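PDB 4XFK: putative branched chain amino acid ABC transporter, periplasmic amino acid-binding protein from Brucella ovis, which probably binds branched-chain and related small amino acids in the periplasm as the soluble component of an ABC amino-acid transport system. Local coordinates for residues 18-23 against 55-60; 245-250 against 291-296. The protein carries 1 engineered substitution. All blocks are in the same frame, centred on the assembly; numbering follows the deposited sequence.

Contact 1 of 2, residues 18-23 against 55-60; sequences ETLSGP and ILEYDN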
# COMPACT_ATOMS: atom_id res chain seq x y z
N GLU A 18 -10.95 8.63 -4.33
CA GLU A 18 -11.00 7.19 -4.10
C GLU A 18 -12.33 6.61 -4.53
O GLU A 18 -13.29 7.34 -4.75
CB GLU A 18 -10.77 6.85 -2.62
CG GLU A 18 -9.32 6.58 -2.27
CD GLU A 18 -8.76 5.40 -3.04
OE1 GLU A 18 -9.56 4.58 -3.54
OE2 GLU A 18 -7.52 5.30 -3.15
N THR A 19 -12.38 5.29 -4.65
CA THR A 19 -13.66 4.61 -4.83
C THR A 19 -14.35 4.55 -3.48
O THR A 19 -13.91 3.81 -2.60
CB THR A 19 -13.45 3.19 -5.36
OG1 THR A 19 -12.56 3.23 -6.49
CG2 THR A 19 -14.79 2.57 -5.77
N LEU A 20 -15.42 5.32 -3.32
CA LEU A 20 -15.97 5.56 -1.98
C LEU A 20 -17.40 5.07 -1.81
O LEU A 20 -18.01 5.27 -0.75
CB LEU A 20 -15.85 7.05 -1.60
CG LEU A 20 -14.40 7.52 -1.43
CD1 LEU A 20 -14.35 9.04 -1.28
CD2 LEU A 20 -13.72 6.82 -0.27
N SER A 21 -17.95 4.42 -2.83
CA SER A 21 -19.29 3.85 -2.71
C SER A 21 -19.43 2.68 -3.66
O SER A 21 -18.69 2.56 -4.64
CB SER A 21 -20.38 4.89 -3.00
OG SER A 21 -20.38 5.30 -4.36
N GLY A 22 -20.38 1.81 -3.37
CA GLY A 22 -20.74 0.75 -4.30
C GLY A 22 -19.92 -0.52 -4.15
O GLY A 22 -19.07 -0.63 -3.27
N PRO A 23 -20.19 -1.51 -5.02
CA PRO A 23 -19.66 -2.87 -4.85
C PRO A 23 -18.15 -3.01 -5.03
O PRO A 23 -17.60 -4.04 -4.63
CB PRO A 23 -20.42 -3.68 -5.92
CG PRO A 23 -20.84 -2.68 -6.93
CD PRO A 23 -21.11 -1.41 -6.17
N ILE A 55 -11.07 18.08 4.84
CA ILE A 55 -10.96 16.81 4.13
C ILE A 55 -12.05 16.79 3.08
O ILE A 55 -13.23 16.73 3.39
CB ILE A 55 -11.12 15.63 5.10
CG1 ILE A 55 -10.16 15.77 6.28
CG2 ILE A 55 -10.89 14.32 4.37
CD1 ILE A 55 -10.37 14.74 7.36
N LEU A 56 -11.64 16.90 1.82
CA LEU A 56 -12.57 16.97 0.71
C LEU A 56 -12.58 15.64 -0.01
O LEU A 56 -11.59 15.22 -0.59
CB LEU A 56 -12.12 18.06 -0.27
CG LEU A 56 -11.93 19.47 0.28
CD1 LEU A 56 -11.55 20.42 -0.86
CD2 LEU A 56 -13.18 19.95 1.01
N GLU A 57 -13.71 14.95 0.02
CA GLU A 57 -13.78 13.62 -0.57
C GLU A 57 -14.39 13.64 -1.96
O GLU A 57 -15.38 14.34 -2.19
CB GLU A 57 -14.60 12.70 0.34
CG GLU A 57 -13.98 12.51 1.73
CD GLU A 57 -14.87 11.70 2.66
OE1 GLU A 57 -14.99 10.48 2.46
OE2 GLU A 57 -15.46 12.29 3.59
N TYR A 58 -13.79 12.89 -2.88
CA TYR A 58 -14.27 12.76 -4.25
C TYR A 58 -14.39 11.29 -4.62
O TYR A 58 -13.39 10.59 -4.78
CB TYR A 58 -13.33 13.48 -5.24
CG TYR A 58 -13.25 14.96 -4.97
CD1 TYR A 58 -12.39 15.45 -4.00
CD2 TYR A 58 -14.05 15.86 -5.66
CE1 TYR A 58 -12.33 16.80 -3.72
CE2 TYR A 58 -13.99 17.21 -5.40
CZ TYR A 58 -13.13 17.67 -4.42
OH TYR A 58 -13.06 19.02 -4.14
N ASP A 59 -15.63 10.83 -4.71
CA ASP A 59 -15.93 9.44 -5.06
C ASP A 59 -15.67 9.23 -6.54
O ASP A 59 -16.37 9.78 -7.38
CB ASP A 59 -17.39 9.17 -4.71
CG ASP A 59 -17.81 7.73 -4.92
OD1 ASP A 59 -16.96 6.86 -5.22
OD2 ASP A 59 -19.03 7.47 -4.76
N ASN A 60 -14.63 8.47 -6.85
CA ASN A 60 -14.26 8.19 -8.22
C ASN A 60 -14.81 6.83 -8.64
O ASN A 60 -14.33 5.79 -8.20
CB ASN A 60 -12.74 8.19 -8.40
CG ASN A 60 -12.33 7.78 -9.80
OD1 ASN A 60 -13.10 7.98 -10.75
ND2 ASN A 60 -11.14 7.20 -9.94
O HOH W 1 -10.68 4.96 -7.79
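The carboxylate of D59 is gripped by two residues of the loop 18-23. S21 OG donates to D59 OD2 at 2.6 Å, meeting that oxygen on its syn lone pair, while L20 N reaches D59 OD1 at 2.9 Å from well above the carboxylate plane (55° out of it). OD1 also accepts from NE2 of Q61, whose amide holds S21 O as well. CG of D59 stands opposite its own backbone N (chi1 -175°), which carries the acid from the strand end to the loop. S21 OG answers from between its backbone N and carbonyl carbon.

Next to this carboxylate the backbones form one parallel bridge, E18 with D59. E18 N donates to Y58 O at 3.2 Å, and N60 N returns a short bond of 2.7 Å to E18 O. D59 CA lies 3.4 Å from E18 O, a CA-H...O contact. Beyond the pairing, a water bridges T19 OG1 to ND2 of N60, weakly on the asparagine side; ND2 has G63 O as its stronger partner. The apolar contact is made by L20, whose CD1 lies 4.0 Å from E57 CB, the two side chains crossing at about a right angle.

Here strand 13-18 runs out beside the edge strand 54-59 of the parallel sheet, so D59 ties the loop leading into helix 26-44 to the C-terminal end of the strand, on the side of the sheet that in this fold usually borders the cleft. E18 is buried on the same sheet face as D59; its OE1 takes T19 N and S86 OG, and its OE2 takes the N of G85, a sodium ligand. Helix 26-44 supplies R32, which forms a salt bridge with E57 and touches L20; helix 63-76 packs against Y58 and N60.

Contact 2 of 2, residues 245-250 against 291-296; sequences FLDQPG and YPSYVE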
# COMPACT_ATOMS: atom_id res chain seq x y z
N PHE A 245 -1.24 -8.95 -0.18
CA PHE A 245 -2.56 -8.44 0.24
C PHE A 245 -3.48 -9.48 0.87
O PHE A 245 -4.69 -9.25 0.96
CB PHE A 245 -3.29 -7.78 -0.93
CG PHE A 245 -2.52 -6.65 -1.57
CD1 PHE A 245 -1.96 -5.64 -0.80
CD2 PHE A 245 -2.37 -6.60 -2.94
CE1 PHE A 245 -1.23 -4.61 -1.40
CE2 PHE A 245 -1.66 -5.57 -3.55
CZ PHE A 245 -1.09 -4.57 -2.78
N LEU A 246 -2.94 -10.60 1.35
CA LEU A 246 -3.81 -11.63 1.90
C LEU A 246 -4.59 -11.17 3.14
O LEU A 246 -5.66 -11.70 3.42
CB LEU A 246 -3.04 -12.91 2.22
CG LEU A 246 -3.89 -14.14 2.52
CD1 LEU A 246 -4.75 -14.54 1.33
CD2 LEU A 246 -3.02 -15.29 2.96
N ASP A 247 -4.08 -10.17 3.86
CA ASP A 247 -4.77 -9.72 5.08
C ASP A 247 -5.93 -8.75 4.80
O ASP A 247 -6.53 -8.23 5.73
CB ASP A 247 -3.80 -9.17 6.13
CG ASP A 247 -3.07 -7.93 5.68
OD1 ASP A 247 -2.89 -7.77 4.46
OD2 ASP A 247 -2.67 -7.13 6.54
N GLN A 248 -6.26 -8.52 3.53
CA GLN A 248 -7.52 -7.86 3.23
C GLN A 248 -8.65 -8.66 3.86
O GLN A 248 -8.70 -9.88 3.73
CB GLN A 248 -7.77 -7.77 1.72
CG GLN A 248 -9.13 -7.15 1.42
CD GLN A 248 -9.36 -6.82 -0.04
OE1 GLN A 248 -8.61 -7.25 -0.92
NE2 GLN A 248 -10.39 -6.03 -0.31
N PRO A 249 -9.57 -7.98 4.56
CA PRO A 249 -10.69 -8.71 5.17
C PRO A 249 -11.43 -9.59 4.17
O PRO A 249 -11.72 -9.14 3.05
CB PRO A 249 -11.58 -7.59 5.70
CG PRO A 249 -10.61 -6.49 6.03
CD PRO A 249 -9.58 -6.55 4.92
N GLY A 250 -11.69 -10.84 4.57
CA GLY A 250 -12.44 -11.79 3.77
C GLY A 250 -11.65 -12.99 3.26
O GLY A 250 -12.21 -14.07 3.06
N TYR A 291 -9.80 -3.70 13.62
CA TYR A 291 -8.35 -3.69 13.71
C TYR A 291 -7.76 -3.31 12.34
O TYR A 291 -8.32 -3.64 11.30
CB TYR A 291 -7.83 -5.05 14.15
CG TYR A 291 -8.05 -5.37 15.61
CD1 TYR A 291 -7.47 -4.59 16.61
CD2 TYR A 291 -8.81 -6.46 16.00
CE1 TYR A 291 -7.66 -4.88 17.95
CE2 TYR A 291 -9.00 -6.77 17.34
CZ TYR A 291 -8.43 -5.98 18.31
OH TYR A 291 -8.62 -6.29 19.64
N PRO A 292 -6.63 -2.61 12.34
CA PRO A 292 -6.03 -2.18 11.08
C PRO A 292 -5.31 -3.32 10.36
O PRO A 292 -4.61 -4.13 10.97
CB PRO A 292 -5.03 -1.11 11.51
CG PRO A 292 -4.63 -1.53 12.90
CD PRO A 292 -5.86 -2.15 13.51
N SER A 293 -5.50 -3.40 9.05
CA SER A 293 -4.77 -4.39 8.26
C SER A 293 -4.72 -3.91 6.82
O SER A 293 -5.26 -2.86 6.48
CB SER A 293 -5.46 -5.75 8.32
OG SER A 293 -6.70 -5.71 7.64
N TYR A 294 -4.03 -4.69 5.97
CA TYR A 294 -4.09 -4.50 4.53
C TYR A 294 -3.61 -3.06 4.21
O TYR A 294 -2.51 -2.70 4.63
CB TYR A 294 -5.52 -4.86 4.07
CG TYR A 294 -5.88 -4.69 2.60
CD1 TYR A 294 -5.00 -5.05 1.58
CD2 TYR A 294 -7.12 -4.17 2.25
CE1 TYR A 294 -5.37 -4.89 0.24
CE2 TYR A 294 -7.50 -4.01 0.93
CZ TYR A 294 -6.61 -4.36 -0.06
OH TYR A 294 -6.96 -4.21 -1.39
N VAL A 295 -4.41 -2.24 3.52
CA VAL A 295 -3.96 -0.92 3.08
C VAL A 295 -3.85 0.12 4.20
O VAL A 295 -3.26 1.20 4.01
CB VAL A 295 -4.88 -0.35 1.97
CG1 VAL A 295 -4.81 -1.26 0.73
CG2 VAL A 295 -6.32 -0.22 2.47
N GLU A 296 -4.42 -0.18 5.37
CA GLU A 296 -4.57 0.85 6.40
C GLU A 296 -3.26 1.31 7.08
O GLU A 296 -3.06 2.51 7.22
CB GLU A 296 -5.63 0.44 7.43
CG GLU A 296 -6.99 0.23 6.78
CD GLU A 296 -8.02 -0.30 7.76
OE1 GLU A 296 -7.82 -1.40 8.31
OE2 GLU A 296 -9.04 0.40 7.97
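Stacking dominates the meeting of Q248 and Y294. Q248 CB sits 3.6 Å from the centroid of the Y294 ring, 8° off its normal, a CH-pi contact over the face. With CG opposite the backbone N (chi1 177°) and the chain extended beyond it, the glutamine runs on over the same face toward the hydroxyl, its amide stacked with its plane 14° from that of the ring. V295 CG1 covers the opposite face, so the phenol is sandwiched.

Aromatic contact comes at the ring's rim, where F245 CD1 lies 3.6 Å from Y294 CE1; the planes stand 80° apart, and the pair is oblique.

Among the polar contacts, Y294 N donates to D247 OD2 at 2.9 Å, from above the carboxylate plane. S293 OG lies 3.2 Å from D247 O, a possible bond whose proton has another acceptor within reach. The type II' turn from S293 to E296 is closed by E296 N to S293 O at 3.0 Å, and E296 OE1 takes S293 N.

Loop 245-250 follows strand 240-243 of the mixed sheet; loop 291-296 joins helices 274-288 and 296-312. Helix 26-44, from the parallel-sheet lobe, touches both, consistent with an interlobe position in a periplasmic binding protein: T27 bonds Y294 OH, S222 N holds Q248 OE1, and the rings of W168 and W221 meet that of F245, near an acetate probably from the crystallisation liquor.

In the fold
Contact 2 is buried, about 10 Å from the chain centre to its own centre, whereas contact 1 lies further out at about 17 Å and is only partly buried. Their chemistry differs too: contact 1 combines backbone pairing with a carboxylate fixing a loop beside a sheet edge, contact 2 relies on a tyrosine packed between side chains, with few polar bonds. The contacts do not touch, their nearest atoms being about 8 Å apart, yet helix 26-44 borders both, meeting L20 through R32 and Q248 through S26 and T27. Contact 1 lies where two strands of the five-stranded parallel sheet end; contact 2 joins a loop following the mixed sheet to a loop between helices.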